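Local coordinates for acyl-CoA dehydrogenase (Mycobacterium thermoresistibile, PDB 3PFD), which probably catalyses the FAD-dependent oxidation of saturated acyl-CoA thioesters to 2,3-dehydroacyl-CoA in fatty acid metabolism, at residues A134-S139 with K246-T251. Sequence-based numbering, arbitrary orientation.
Sequences ASYALS and KTALAT. With FDA (dihydroflavine-adenine dinucleotide), chain B.
At the pyrimidine end of the flavin pocket, the edge strand 134-137 of the middle domain faces helix 244-253, and Tyr136 and Leu138 reach across to Ala248 and Thr251. Tyr136 makes most of the contact. A chi1 of -179°, which sets CG opposite the main-chain N, carries the phenol out toward the helix, and its OH ends over Ala248, 3.3 Å from CB. Thr251 approaches the same ring obliquely, its CG2 4.3 Å from Tyr136 CE1. The phenol oxygen is buried by this contact and has no polar partner in the model. Leu138 adds a lighter apolar touch, CD1 to Ala248 CB at 4.3 Å. On the helix, Thr251 OG1 turns back to donate to Thr247 O (2.7 Å), an oxygen that also accepts Thr251 N from the opposite face of its carbonyl plane; this leaves the methyl CG2 for the tyrosine ring. The middle domain of an acyl-CoA dehydrogenase is its β-domain, and here the strand end and the residues that follow it hold the flavin pyrimidine through backbone groups: Tyr136 O accepts from FDA N3 in a nearly straight bond (2.8 Å, 173°), while Leu138 N and Ser139 N both donate to FDA O2. Two N-H groups on O2 would probably polarise this carbonyl and stabilise partial negative charge on its oxygen. Ser139 OG accepts from N1 of the reduced flavin at 2.7 Å. Met182 of the neighbouring strand 178-184 packs against both Tyr136 and Leu138, and Leu106 of helix 95-114 also touches Tyr136.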
loop_
_atom_site.group_PDB
_atom_site.type_symbol
_atom_site.label_atom_id
_atom_site.label_comp_id
_atom_site.label_asym_id
_atom_site.label_seq_id
_atom_site.Cartn_x
_atom_site.Cartn_y
_atom_site.Cartn_z
ATOM N N ALA C 134 28.168 18.489 18.779
ATOM C CA ALA C 134 27.855 17.522 19.830
ATOM C C ALA C 134 27.326 16.218 19.202
ATOM O O ALA C 134 26.652 16.269 18.192
ATOM C CB ALA C 134 26.820 18.095 20.795
ATOM N N SER C 135 27.648 15.078 19.814
ATOM C CA SER C 135 27.070 13.779 19.455
ATOM C C SER C 135 26.285 13.169 20.632
ATOM O O SER C 135 26.410 13.606 21.786
ATOM C CB SER C 135 28.173 12.814 18.994
ATOM O OG SER C 135 28.780 13.278 17.787
ATOM N N TYR C 136 25.504 12.145 20.325
ATOM C CA TYR C 136 24.659 11.449 21.286
ATOM C C TYR C 136 25.074 9.980 21.282
ATOM O O TYR C 136 24.899 9.288 20.292
ATOM C CB TYR C 136 23.195 11.611 20.853
ATOM C CG TYR C 136 22.150 10.962 21.742
ATOM C CD1 TYR C 136 21.835 11.499 22.993
ATOM C CD2 TYR C 136 21.431 9.849 21.307
ATOM C CE1 TYR C 136 20.849 10.923 23.800
ATOM C CE2 TYR C 136 20.447 9.260 22.112
ATOM C CZ TYR C 136 20.169 9.807 23.353
ATOM O OH TYR C 136 19.200 9.229 24.151
ATOM N N ALA C 137 25.634 9.515 22.393
ATOM C CA ALA C 137 26.188 8.172 22.475
ATOM C C ALA C 137 25.378 7.252 23.404
ATOM O O ALA C 137 25.598 7.205 24.631
ATOM C CB ALA C 137 27.662 8.255 22.897
ATOM N N LEU C 138 24.437 6.514 22.812
ATOM C CA LEU C 138 23.545 5.655 23.575
ATOM C C LEU C 138 23.719 4.180 23.194
ATOM O O LEU C 138 23.921 3.330 24.072
ATOM C CB LEU C 138 22.076 6.080 23.376
ATOM C CG LEU C 138 20.995 5.184 24.015
ATOM C CD1 LEU C 138 20.811 5.526 25.473
ATOM C CD2 LEU C 138 19.654 5.337 23.278
ATOM N N SER C 139 23.632 3.894 21.891
ATOM C CA SER C 139 23.608 2.526 21.356
ATOM C C SER C 139 24.896 1.716 21.585
ATOM O O SER C 139 25.998 2.266 21.625
ATOM C CB SER C 139 23.312 2.549 19.848
ATOM O OG SER C 139 22.108 3.246 19.520
ATOM N N LYS C 246 15.529 7.792 31.536
ATOM C CA LYS C 246 14.430 8.768 31.528
ATOM C C LYS C 246 14.761 10.007 30.676
ATOM O O LYS C 246 13.939 10.450 29.881
ATOM C CB LYS C 246 14.059 9.190 32.962
ATOM N N THR C 247 15.967 10.549 30.836
ATOM C CA THR C 247 16.412 11.709 30.054
ATOM C C THR C 247 16.593 11.345 28.561
ATOM O O THR C 247 16.287 12.150 27.668
ATOM C CB THR C 247 17.695 12.296 30.674
ATOM O OG1 THR C 247 17.384 12.818 31.975
ATOM C CG2 THR C 247 18.254 13.413 29.833
ATOM N N ALA C 248 17.052 10.122 28.299
ATOM C CA ALA C 248 17.125 9.584 26.933
ATOM C C ALA C 248 15.745 9.535 26.277
ATOM O O ALA C 248 15.585 9.964 25.138
ATOM C CB ALA C 248 17.777 8.194 26.923
ATOM N N LEU C 249 14.747 9.040 27.010
ATOM C CA LEU C 249 13.380 8.955 26.495
ATOM C C LEU C 249 12.782 10.339 26.237
ATOM O O LEU C 249 12.136 10.562 25.219
ATOM C CB LEU C 249 12.484 8.181 27.454
ATOM C CG LEU C 249 12.789 6.705 27.739
ATOM C CD1 LEU C 249 11.679 6.127 28.645
ATOM C CD2 LEU C 249 12.944 5.893 26.423
ATOM N N ALA C 250 12.995 11.259 27.174
ATOM C CA ALA C 250 12.521 12.635 27.025
ATOM C C ALA C 250 13.213 13.361 25.857
ATOM O O ALA C 250 12.581 14.153 25.168
ATOM C CB ALA C 250 12.698 13.411 28.348
ATOM N N THR C 251 14.503 13.087 25.645
ATOM C CA THR C 251 15.266 13.642 24.523
ATOM C C THR C 251 14.584 13.293 23.199
ATOM O O THR C 251 14.301 14.178 22.390
ATOM C CB THR C 251 16.725 13.120 24.521
ATOM O OG1 THR C 251 17.396 13.585 25.694
ATOM C CG2 THR C 251 17.514 13.581 23.276
HETATM P PA FDA B . 17.644 -4.047 16.538
HETATM O O1A FDA B . 17.124 -3.427 17.806
HETATM O O2A FDA B . 18.435 -5.332 16.575
HETATM O O5B FDA B . 16.376 -4.249 15.564
HETATM C C5B FDA B . 16.330 -5.246 14.537
HETATM C C4B FDA B . 14.896 -5.339 13.997
HETATM O O4B FDA B . 14.014 -5.841 15.008
HETATM C C3B FDA B . 14.343 -3.969 13.601
HETATM O O3B FDA B . 13.460 -4.160 12.486
HETATM C C2B FDA B . 13.528 -3.555 14.814
HETATM O O2B FDA B . 12.473 -2.643 14.492
HETATM C C1B FDA B . 12.986 -4.891 15.269
HETATM N N9A FDA B . 12.568 -4.886 16.685
HETATM C C8A FDA B . 13.374 -4.802 17.759
HETATM N N7A FDA B . 12.621 -4.842 18.887
HETATM C C5A FDA B . 11.321 -4.946 18.514
HETATM C C6A FDA B . 10.115 -5.018 19.230
HETATM N N6A FDA B . 10.118 -4.975 20.598
HETATM N N1A FDA B . 8.948 -5.127 18.540
HETATM C C2A FDA B . 8.968 -5.154 17.188
HETATM N N3A FDA B . 10.109 -5.093 16.466
HETATM C C4A FDA B . 11.298 -4.978 17.111
HETATM N N1 FDA B . 22.630 5.476 18.117
HETATM C C2 FDA B . 23.274 6.346 18.955
HETATM O O2 FDA B . 23.418 6.092 20.181
HETATM N N3 FDA B . 23.776 7.500 18.467
HETATM C C4 FDA B . 23.647 7.814 17.158
HETATM O O4 FDA B . 24.146 8.886 16.775
HETATM C C4X FDA B . 22.969 6.951 16.273
HETATM N N5 FDA B . 22.930 7.186 14.946
HETATM C C5X FDA B . 22.798 6.172 14.073
HETATM C C6 FDA B . 23.255 6.287 12.753
HETATM C C7 FDA B . 23.178 5.184 11.883
HETATM C C7M FDA B . 23.661 5.307 10.453
HETATM C C8 FDA B . 22.615 3.990 12.311
HETATM C C8M FDA B . 22.503 2.786 11.392
HETATM C C9 FDA B . 22.155 3.882 13.610
HETATM C C9A FDA B . 22.257 4.960 14.496
HETATM N N10 FDA B . 22.018 4.764 15.873
HETATM C C10 FDA B . 22.461 5.762 16.783
HETATM C "C1'" FDA B . 21.557 3.463 16.362
HETATM C "C2'" FDA B . 20.062 3.247 16.095
HETATM O "O2'" FDA B . 19.209 4.044 16.948
HETATM C "C3'" FDA B . 19.786 1.762 16.203
HETATM O "O3'" FDA B . 20.274 1.128 14.994
HETATM C "C4'" FDA B . 18.287 1.457 16.391
HETATM O "O4'" FDA B . 17.859 1.855 17.696
HETATM C "C5'" FDA B . 17.974 -0.022 16.211
HETATM O "O5'" FDA B . 18.908 -0.806 16.964
HETATM P P FDA B . 19.674 -2.016 16.230
HETATM O O1P FDA B . 20.373 -1.449 15.020
HETATM O O2P FDA B . 20.466 -2.782 17.264
HETATM O O3P FDA B . 18.471 -2.931 15.669
#